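Local coordinates for AvrRxo1-ORF2 (Xanthomonas oryzae pv. oryzicola, PDB 4Z8T), which binds the type III effector AvrRxo1-ORF1, which carries a polynucleotide kinase domain, and probably serves as its chaperone or antitoxin-like partner, at residues E29-H34 with Y74-P79; E46-I51 with E86-V91; G58-A63 with N67-R72. All blocks are in the same frame, centred on the assembly; numbering follows the deposited sequence.

Contact 1 of 3, residues E29-H34 with Y74-P79; sequences ELALVH and YYVEYP
Tyr75, on helix 63-77, meets Ala31 of helix 6-38 with its CB and backbone O, and Leu32 with its ring. Its CB lies 4.1 Å from Ala31 CB, and the Ala31 methyl comes closer still to the backbone, with Ala31 CB 3.4 Å from Tyr75 O. Beyond CB the ring swings beside its own backbone N, anti to the carbonyl carbon (chi1 -77°), which turns one face to Leu32. There CD2 of Leu32 sits almost over the middle of the ring, 3.4 Å from the Tyr75 ring centroid and 12° off its normal, a CH-pi contact in which all six ring carbons share. CE2 of Tyr75 comes nearest to that methyl, also at 3.4 Å. The opposite face is covered by Tyr74 CD2 from the preceding residue, so the ring is sandwiched. This is helix-to-helix packing in an all-helical chain: the long helix 6-38 meets the C-terminal end of helix 63-77, where a wider pi-type turn runs through 74-77. Val76 CG2 adds a looser touch, 4.2 Å from Ala31 CB. At the tip, Tyr75 OH is hydrogen-bonded to the backbone N of Phe43, outside the two segments.

Contact 2 of 3, residues E46-I51 with E86-V91; sequences EELEKI and EFAHIV
Leu48 of helix 45-51 loses the most surface here, followed by Ala88 of helix 84-94 and Ile51, and all the touching across the two helices is apolar. Leu48 has CG anti to its backbone N (chi1 -176°), which carries the fork of its two methyls across to helix 84-94. CD2 comes in at the edge of the Phe87 ring, near its plane, 3.9 Å from Phe87 CE2, while CD1 lies 4.0 Å from Phe87 CD2. Both Leu48 methyls thus meet the CD2 corner of the ring, the CD2 methyl reaching on to Phe87 CE2, and CD1 also reaches the small Ala88, 4.3 Å from Ala88 CA. Three residues on, Ile51 meets the same alanine through its branch methyl: CG2 of Ile51 is 3.5 Å from Ala88 CB. The backbones approach most closely at this point, with Ile51 CA 6.4 Å from Ala88 CA. Within helix 84-94, Val91 CG2 lies over one face of the Phe87 ring, toward its rim. The short helix segments cross at -57° with axes 9.6 Å apart, an oblique helix-helix packing. Helix 63-77 also packs on this cluster: Tyr70 touches Leu48, Phe87 and Val91, Met73 packs on Phe87, and Tyr74 meets the Phe87 ring edge-to-face.

Contact 3 of 3, residues G58-A63 with N67-R72; sequences GRLTDA and NDIYER
Leu60 and Ile69 reach toward each other tip to tip where a loop runs through the N-cap residue Asp62 into helix 63-77, the loop folding back on the first turns of the helix it precedes. The meeting is narrow: CD2 of Leu60 lies 3.6 Å from Ile69 CD1. CG of Leu60 lies anti to the backbone N (chi1 -174°), whereas the CG1 branch of Ile69 lies beside its own N (chi1 -73°) and carries CD1 out to the loop. The other branch of Ile69, CG2, lies over the centre of the Tyr70 ring, 4.0 Å above its plane. At the N-cap, Asp62 OD1 receives a weak hydrogen bond from Lys64 N. On the outer side AvrRxo1-ORF1 joins the contact: its Tyr164 packs on Leu60 and Arg59, its Arg162 on Ile69, and its Asp135 forms a salt bridge with Arg59, so this corner belongs to the binding surface for the effector. The polar link between the segments is an i to i+4 backbone bond in the first turn of the helix. Asn67 N donates to Ala63 O at 3.1 Å, nearly straight at 171°, and Asn67 CB rests 3.6 Å from that same Ala63 O.

Contacts 1 and 2 are largely buried and contact 3 only partly so. Helix 63-77 serves contact 1 with its C-terminal end and contact 3 with its early turns, and these two lie about 17 Å apart, centre to centre, on opposite sides of the chain's centre. Contact 2 joins helices 45-51 and 84-94 and is tied to both others through Phe87, which is reached by Tyr74 and Tyr70 of helix 63-77, from contacts 1 and 3, and by Tyr78 just beyond its end. Both helix pairings are apolar across their segments, whereas contact 3 adds a backbone hydrogen bond. AvrRxo1-ORF1 touches contacts 1 and 3; no other chain touches contact 2.

Contact 1 of 3, residues E29-H34 with Y74-P79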
loop_
_atom_site.group_PDB
_atom_site.type_symbol
_atom_site.label_atom_id
_atom_site.label_comp_id
_atom_site.label_asym_id
_atom_site.label_seq_id
_atom_site.Cartn_x
_atom_site.Cartn_y
_atom_site.Cartn_z
ATOM N N GLU B 29 -16.759 5.475 1.303
ATOM C CA GLU B 29 -17.388 5.513 2.628
ATOM C C GLU B 29 -16.529 6.275 3.633
ATOM O O GLU B 29 -17.023 7.162 4.339
ATOM C CB GLU B 29 -17.643 4.103 3.147
ATOM C CG GLU B 29 -18.671 3.320 2.365
ATOM C CD GLU B 29 -18.621 1.851 2.701
ATOM O OE1 GLU B 29 -17.663 1.430 3.400
ATOM O OE2 GLU B 29 -19.523 1.111 2.261
ATOM N N LEU B 30 -15.242 5.941 3.699
ATOM C CA LEU B 30 -14.353 6.635 4.632
ATOM C C LEU B 30 -14.193 8.110 4.298
ATOM O O LEU B 30 -14.144 8.954 5.189
ATOM C CB LEU B 30 -12.982 5.951 4.684
ATOM C CG LEU B 30 -13.008 4.535 5.244
ATOM C CD1 LEU B 30 -11.637 3.912 5.045
ATOM C CD2 LEU B 30 -13.374 4.580 6.717
ATOM N N ALA B 31 -14.113 8.419 3.006
ATOM C CA ALA B 31 -13.943 9.790 2.569
ATOM C C ALA B 31 -15.149 10.638 2.964
ATOM O O ALA B 31 -14.987 11.801 3.322
ATOM C CB ALA B 31 -13.719 9.844 1.075
ATOM N N LEU B 32 -16.343 10.048 2.895
ATOM C CA LEU B 32 -17.573 10.761 3.255
ATOM C C LEU B 32 -17.645 11.073 4.744
ATOM O O LEU B 32 -18.130 12.134 5.130
ATOM C CB LEU B 32 -18.805 9.961 2.849
ATOM C CG LEU B 32 -19.111 9.910 1.351
ATOM C CD1 LEU B 32 -20.220 8.918 1.078
ATOM C CD2 LEU B 32 -19.494 11.282 0.855
ATOM N N VAL B 33 -17.176 10.153 5.585
ATOM C CA VAL B 33 -17.136 10.430 7.017
ATOM C C VAL B 33 -16.191 11.595 7.296
ATOM O O VAL B 33 -16.537 12.535 8.013
ATOM C CB VAL B 33 -16.728 9.181 7.827
ATOM C CG1 VAL B 33 -16.605 9.518 9.307
ATOM C CG2 VAL B 33 -17.740 8.081 7.619
ATOM N N HIS B 34 -14.999 11.541 6.711
ATOM C CA HIS B 34 -14.022 12.600 6.884
ATOM C C HIS B 34 -14.543 13.932 6.347
ATOM O O HIS B 34 -14.308 14.987 6.941
ATOM C CB HIS B 34 -12.720 12.223 6.181
ATOM C CG HIS B 34 -11.614 13.205 6.394
ATOM N ND1 HIS B 34 -11.282 14.166 5.459
ATOM C CD2 HIS B 34 -10.766 13.380 7.432
ATOM C CE1 HIS B 34 -10.277 14.889 5.917
ATOM N NE2 HIS B 34 -9.944 14.437 7.111
ATOM N N TYR B 74 -14.423 13.821 -6.355
ATOM C CA TYR B 74 -14.505 14.917 -5.407
ATOM C C TYR B 74 -14.122 14.467 -3.996
ATOM O O TYR B 74 -13.304 15.101 -3.328
ATOM C CB TYR B 74 -15.939 15.452 -5.429
ATOM C CG TYR B 74 -16.250 16.584 -4.470
ATOM C CD1 TYR B 74 -15.642 17.822 -4.600
ATOM C CD2 TYR B 74 -17.181 16.413 -3.455
ATOM C CE1 TYR B 74 -15.947 18.861 -3.736
ATOM C CE2 TYR B 74 -17.491 17.444 -2.591
ATOM C CZ TYR B 74 -16.871 18.660 -2.735
ATOM O OH TYR B 74 -17.174 19.688 -1.875
ATOM N N TYR B 75 -14.701 13.355 -3.563
ATOM C CA TYR B 75 -14.515 12.899 -2.190
ATOM C C TYR B 75 -13.242 12.095 -1.977
ATOM O O TYR B 75 -12.577 12.265 -0.963
ATOM C CB TYR B 75 -15.706 12.072 -1.726
ATOM C CG TYR B 75 -16.910 12.921 -1.378
ATOM C CD1 TYR B 75 -16.828 13.890 -0.387
ATOM C CD2 TYR B 75 -18.117 12.746 -2.034
ATOM C CE1 TYR B 75 -17.928 14.670 -0.060
ATOM C CE2 TYR B 75 -19.230 13.523 -1.713
ATOM C CZ TYR B 75 -19.117 14.481 -0.724
ATOM O OH TYR B 75 -20.199 15.265 -0.392
ATOM N N VAL B 76 -12.922 11.211 -2.920
ATOM C CA VAL B 76 -11.813 10.274 -2.721
ATOM C C VAL B 76 -10.483 10.839 -3.190
ATOM O O VAL B 76 -9.468 10.710 -2.504
ATOM C CB VAL B 76 -12.083 8.939 -3.412
ATOM C CG1 VAL B 76 -10.919 7.986 -3.208
ATOM C CG2 VAL B 76 -13.346 8.322 -2.861
ATOM N N GLU B 77 -10.480 11.483 -4.352
ATOM C CA GLU B 77 -9.219 11.962 -4.914
ATOM C C GLU B 77 -8.805 13.343 -4.445
ATOM O O GLU B 77 -7.623 13.670 -4.458
ATOM C CB GLU B 77 -9.283 11.953 -6.435
ATOM C CG GLU B 77 -9.340 10.591 -7.052
ATOM C CD GLU B 77 -9.293 10.688 -8.560
ATOM O OE1 GLU B 77 -10.227 10.185 -9.224
ATOM O OE2 GLU B 77 -8.322 11.288 -9.082
ATOM N N TYR B 78 -9.769 14.166 -4.040
ATOM C CA TYR B 78 -9.445 15.529 -3.617
ATOM C C TYR B 78 -10.031 15.836 -2.247
ATOM O O TYR B 78 -10.900 16.712 -2.116
ATOM C CB TYR B 78 -9.896 16.547 -4.678
ATOM C CG TYR B 78 -9.194 16.322 -6.003
ATOM C CD1 TYR B 78 -7.978 16.932 -6.281
ATOM C CD2 TYR B 78 -9.728 15.464 -6.954
ATOM C CE1 TYR B 78 -7.323 16.710 -7.475
ATOM C CE2 TYR B 78 -9.080 15.231 -8.156
ATOM C CZ TYR B 78 -7.876 15.861 -8.406
ATOM O OH TYR B 78 -7.224 15.631 -9.591
ATOM N N PRO B 79 -9.557 15.108 -1.218
ATOM C CA PRO B 79 -10.135 15.230 0.124
ATOM C C PRO B 79 -9.928 16.606 0.745
ATOM O O PRO B 79 -10.735 16.995 1.589
ATOM C CB PRO B 79 -9.378 14.163 0.930
ATOM C CG PRO B 79 -8.086 13.988 0.221
ATOM C CD PRO B 79 -8.415 14.171 -1.238
#

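Contact 2 of 3, residues E46-I51 with E86-V91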
loop_
_atom_site.group_PDB
_atom_site.type_symbol
_atom_site.label_atom_id
_atom_site.label_comp_id
_atom_site.label_asym_id
_atom_site.label_seq_id
_atom_site.Cartn_x
_atom_site.Cartn_y
_atom_site.Cartn_z
ATOM N N GLU B 46 -25.447 18.991 -10.175
ATOM C CA GLU B 46 -26.110 20.053 -10.919
ATOM C C GLU B 46 -25.462 21.418 -10.693
ATOM O O GLU B 46 -25.268 22.176 -11.643
ATOM C CB GLU B 46 -27.603 20.084 -10.587
ATOM C CG GLU B 46 -28.312 18.768 -10.881
ATOM C CD GLU B 46 -29.803 18.826 -10.611
ATOM O OE1 GLU B 46 -30.288 19.881 -10.142
ATOM O OE2 GLU B 46 -30.491 17.814 -10.869
ATOM N N GLU B 47 -25.123 21.731 -9.444
ATOM C CA GLU B 47 -24.401 22.969 -9.169
ATOM C C GLU B 47 -23.031 22.908 -9.826
ATOM O O GLU B 47 -22.531 23.918 -10.328
ATOM C CB GLU B 47 -24.230 23.218 -7.668
ATOM C CG GLU B 47 -23.459 24.504 -7.362
ATOM C CD GLU B 47 -22.912 24.562 -5.945
ATOM O OE1 GLU B 47 -23.382 23.783 -5.086
ATOM O OE2 GLU B 47 -22.006 25.390 -5.688
ATOM N N LEU B 48 -22.428 21.720 -9.808
ATOM C CA LEU B 48 -21.152 21.508 -10.480
ATOM C C LEU B 48 -21.301 21.813 -11.966
ATOM O O LEU B 48 -20.516 22.576 -12.528
ATOM C CB LEU B 48 -20.653 20.070 -10.283
ATOM C CG LEU B 48 -19.270 19.783 -10.880
ATOM C CD1 LEU B 48 -18.230 20.714 -10.286
ATOM C CD2 LEU B 48 -18.867 18.335 -10.672
ATOM N N GLU B 49 -22.329 21.239 -12.585
ATOM C CA GLU B 49 -22.553 21.382 -14.025
ATOM C C GLU B 49 -22.901 22.806 -14.469
ATOM O O GLU B 49 -23.058 23.066 -15.662
ATOM C CB GLU B 49 -23.616 20.381 -14.499
ATOM C CG GLU B 49 -23.082 18.959 -14.620
ATOM C CD GLU B 49 -24.169 17.919 -14.806
ATOM O OE1 GLU B 49 -25.357 18.249 -14.602
ATOM O OE2 GLU B 49 -23.834 16.764 -15.147
ATOM N N LYS B 50 -23.013 23.722 -13.512
ATOM C CA LYS B 50 -23.226 25.133 -13.822
ATOM C C LYS B 50 -21.916 25.842 -14.115
ATOM O O LYS B 50 -21.858 26.747 -14.949
ATOM C CB LYS B 50 -23.902 25.845 -12.650
ATOM C CG LYS B 50 -25.411 25.785 -12.659
ATOM C CD LYS B 50 -26.010 27.020 -11.991
ATOM C CE LYS B 50 -26.783 26.645 -10.744
ATOM N NZ LYS B 50 -27.340 25.269 -10.872
ATOM N N ILE B 51 -20.866 25.421 -13.419
ATOM C CA ILE B 51 -19.600 26.145 -13.403
ATOM C C ILE B 51 -18.544 25.446 -14.277
ATOM O O ILE B 51 -17.499 26.020 -14.598
ATOM C CB ILE B 51 -19.136 26.356 -11.933
ATOM C CG1 ILE B 51 -20.116 27.288 -11.207
ATOM C CG2 ILE B 51 -17.725 26.909 -11.847
ATOM C CD1 ILE B 51 -19.474 28.564 -10.647
ATOM N N GLU B 86 -14.133 25.114 -6.095
ATOM C CA GLU B 86 -12.729 24.738 -6.122
ATOM C C GLU B 86 -12.560 23.561 -7.073
ATOM O O GLU B 86 -11.698 23.567 -7.955
ATOM C CB GLU B 86 -12.333 24.315 -4.711
ATOM C CG GLU B 86 -10.860 24.365 -4.365
ATOM C CD GLU B 86 -10.647 24.292 -2.859
ATOM O OE1 GLU B 86 -11.649 24.140 -2.122
ATOM O OE2 GLU B 86 -9.489 24.398 -2.407
ATOM N N PHE B 87 -13.406 22.556 -6.874
ATOM C CA PHE B 87 -13.382 21.329 -7.657
ATOM C C PHE B 87 -13.598 21.634 -9.131
ATOM O O PHE B 87 -13.027 20.975 -9.997
ATOM C CB PHE B 87 -14.456 20.368 -7.147
ATOM C CG PHE B 87 -14.407 19.004 -7.778
ATOM C CD1 PHE B 87 -13.265 18.224 -7.691
ATOM C CD2 PHE B 87 -15.508 18.494 -8.437
ATOM C CE1 PHE B 87 -13.228 16.972 -8.263
ATOM C CE2 PHE B 87 -15.479 17.242 -9.008
ATOM C CZ PHE B 87 -14.333 16.476 -8.920
ATOM N N ALA B 88 -14.423 22.640 -9.410
ATOM C CA ALA B 88 -14.656 23.092 -10.779
ATOM C C ALA B 88 -13.363 23.409 -11.527
ATOM O O ALA B 88 -13.202 23.029 -12.688
ATOM C CB ALA B 88 -15.564 24.304 -10.777
ATOM N N HIS B 89 -12.454 24.122 -10.869
ATOM C CA HIS B 89 -11.166 24.456 -11.468
ATOM C C HIS B 89 -10.379 23.199 -11.821
ATOM O O HIS B 89 -9.725 23.141 -12.865
ATOM C CB HIS B 89 -10.347 25.331 -10.521
ATOM C CG HIS B 89 -10.928 26.691 -10.297
ATOM N ND1 HIS B 89 -12.036 27.151 -10.980
ATOM C CD2 HIS B 89 -10.557 27.693 -9.465
ATOM C CE1 HIS B 89 -12.320 28.378 -10.577
ATOM N NE2 HIS B 89 -11.437 28.730 -9.660
ATOM N N ILE B 90 -10.433 22.207 -10.935
ATOM C CA ILE B 90 -9.788 20.920 -11.168
ATOM C C ILE B 90 -10.353 20.263 -12.422
ATOM O O ILE B 90 -9.604 19.864 -13.316
ATOM C CB ILE B 90 -10.013 19.968 -9.980
ATOM C CG1 ILE B 90 -9.413 20.549 -8.697
ATOM C CG2 ILE B 90 -9.462 18.572 -10.288
ATOM C CD1 ILE B 90 -7.909 20.614 -8.695
ATOM N N VAL B 91 -11.680 20.154 -12.481
ATOM C CA VAL B 91 -12.355 19.493 -13.595
ATOM C C VAL B 91 -12.020 20.159 -14.930
ATOM O O VAL B 91 -11.787 19.478 -15.938
ATOM C CB VAL B 91 -13.880 19.454 -13.369
ATOM C CG1 VAL B 91 -14.595 18.900 -14.587
ATOM C CG2 VAL B 91 -14.200 18.606 -12.148
#

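Contact 3 of 3, residues G58-A63 with N67-R72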
loop_
_atom_site.group_PDB
_atom_site.type_symbol
_atom_site.label_atom_id
_atom_site.label_comp_id
_atom_site.label_asym_id
_atom_site.label_seq_id
_atom_site.Cartn_x
_atom_site.Cartn_y
_atom_site.Cartn_z
ATOM N N GLY B 58 -20.376 15.535 -24.623
ATOM C CA GLY B 58 -21.544 14.744 -24.971
ATOM C C GLY B 58 -21.289 13.259 -25.157
ATOM O O GLY B 58 -22.174 12.527 -25.605
ATOM N N ARG B 59 -20.081 12.811 -24.821
ATOM C CA ARG B 59 -19.749 11.389 -24.871
ATOM C C ARG B 59 -20.291 10.699 -23.639
ATOM O O ARG B 59 -20.727 9.547 -23.688
ATOM C CB ARG B 59 -18.238 11.200 -24.882
ATOM C CG ARG B 59 -17.562 11.544 -26.176
ATOM C CD ARG B 59 -16.059 11.481 -25.994
ATOM N NE ARG B 59 -15.364 11.992 -27.166
ATOM C CZ ARG B 59 -15.285 13.281 -27.473
ATOM N NH1 ARG B 59 -15.866 14.185 -26.697
ATOM N NH2 ARG B 59 -14.634 13.666 -28.556
ATOM N N LEU B 60 -20.230 11.420 -22.527
ATOM C CA LEU B 60 -20.684 10.914 -21.245
ATOM C C LEU B 60 -22.101 11.412 -21.012
ATOM O O LEU B 60 -22.308 12.567 -20.639
ATOM C CB LEU B 60 -19.748 11.402 -20.138
ATOM C CG LEU B 60 -19.960 10.877 -18.721
ATOM C CD1 LEU B 60 -20.181 9.375 -18.730
ATOM C CD2 LEU B 60 -18.762 11.249 -17.855
ATOM N N THR B 61 -23.073 10.539 -21.253
ATOM C CA THR B 61 -24.480 10.918 -21.181
ATOM C C THR B 61 -25.216 10.120 -20.111
ATOM O O THR B 61 -26.285 10.525 -19.648
ATOM C CB THR B 61 -25.180 10.725 -22.539
ATOM O OG1 THR B 61 -25.051 9.360 -22.953
ATOM C CG2 THR B 61 -24.561 11.628 -23.593
ATOM N N ASP B 62 -24.646 8.984 -19.726
ATOM C CA ASP B 62 -25.213 8.191 -18.645
ATOM C C ASP B 62 -25.151 8.990 -17.346
ATOM O O ASP B 62 -24.076 9.410 -16.910
ATOM C CB ASP B 62 -24.476 6.857 -18.497
ATOM C CG ASP B 62 -25.184 5.900 -17.559
ATOM O OD1 ASP B 62 -26.354 6.162 -17.205
ATOM O OD2 ASP B 62 -24.573 4.878 -17.182
ATOM N N ALA B 63 -26.312 9.217 -16.744
ATOM C CA ALA B 63 -26.392 9.986 -15.511
ATOM C C ALA B 63 -25.748 9.228 -14.355
ATOM O O ALA B 63 -25.169 9.828 -13.449
ATOM C CB ALA B 63 -27.836 10.314 -15.193
ATOM N N ASN B 67 -22.515 10.977 -12.452
ATOM C CA ASN B 67 -22.500 11.347 -11.046
ATOM C C ASN B 67 -21.423 10.558 -10.323
ATOM O O ASN B 67 -20.635 11.121 -9.559
ATOM C CB ASN B 67 -23.858 11.108 -10.384
ATOM C CG ASN B 67 -23.928 11.692 -8.982
ATOM O OD1 ASN B 67 -23.952 12.912 -8.806
ATOM N ND2 ASN B 67 -23.949 10.823 -7.979
ATOM N N ASP B 68 -21.380 9.256 -10.588
ATOM C CA ASP B 68 -20.441 8.365 -9.913
ATOM C C ASP B 68 -18.972 8.716 -10.179
ATOM O O ASP B 68 -18.131 8.560 -9.296
ATOM C CB ASP B 68 -20.735 6.896 -10.257
ATOM C CG ASP B 68 -22.040 6.394 -9.633
ATOM O OD1 ASP B 68 -23.020 7.174 -9.562
ATOM O OD2 ASP B 68 -22.085 5.216 -9.210
ATOM N N ILE B 69 -18.665 9.199 -11.381
ATOM C CA ILE B 69 -17.305 9.633 -11.691
ATOM C C ILE B 69 -16.903 10.854 -10.861
ATOM O O ILE B 69 -15.839 10.867 -10.229
ATOM C CB ILE B 69 -17.137 9.960 -13.199
ATOM C CG1 ILE B 69 -17.126 8.677 -14.034
ATOM C CG2 ILE B 69 -15.855 10.727 -13.445
ATOM C CD1 ILE B 69 -17.313 8.921 -15.519
ATOM N N TYR B 70 -17.746 11.883 -10.853
ATOM C CA TYR B 70 -17.357 13.143 -10.237
ATOM C C TYR B 70 -17.561 13.190 -8.735
ATOM O O TYR B 70 -16.785 13.830 -8.034
ATOM C CB TYR B 70 -18.002 14.346 -10.938
ATOM C CG TYR B 70 -17.411 14.542 -12.304
ATOM C CD1 TYR B 70 -16.130 15.060 -12.455
ATOM C CD2 TYR B 70 -18.107 14.166 -13.436
ATOM C CE1 TYR B 70 -15.568 15.214 -13.704
ATOM C CE2 TYR B 70 -17.558 14.320 -14.685
ATOM C CZ TYR B 70 -16.291 14.843 -14.811
ATOM O OH TYR B 70 -15.749 14.990 -16.057
ATOM N N GLU B 71 -18.590 12.516 -8.242
ATOM C CA GLU B 71 -18.795 12.460 -6.798
ATOM C C GLU B 71 -17.606 11.746 -6.169
ATOM O O GLU B 71 -17.014 12.231 -5.201
ATOM C CB GLU B 71 -20.103 11.742 -6.440
ATOM C CG GLU B 71 -20.032 10.978 -5.116
ATOM C CD GLU B 71 -21.312 11.044 -4.313
ATOM O OE1 GLU B 71 -22.192 11.868 -4.655
ATOM O OE2 GLU B 71 -21.430 10.277 -3.329
ATOM N N ARG B 72 -17.247 10.603 -6.739
ATOM C CA ARG B 72 -16.128 9.824 -6.219
ATOM C C ARG B 72 -14.812 10.591 -6.326
ATOM O O ARG B 72 -14.025 10.614 -5.385
ATOM C CB ARG B 72 -16.037 8.478 -6.936
ATOM C CG ARG B 72 -14.806 7.684 -6.585
ATOM C CD ARG B 72 -14.835 6.307 -7.219
ATOM N NE ARG B 72 -15.885 5.489 -6.630
ATOM C CZ ARG B 72 -15.773 4.883 -5.449
ATOM N NH1 ARG B 72 -16.781 4.162 -4.988
ATOM N NH2 ARG B 72 -14.653 5.000 -4.732
#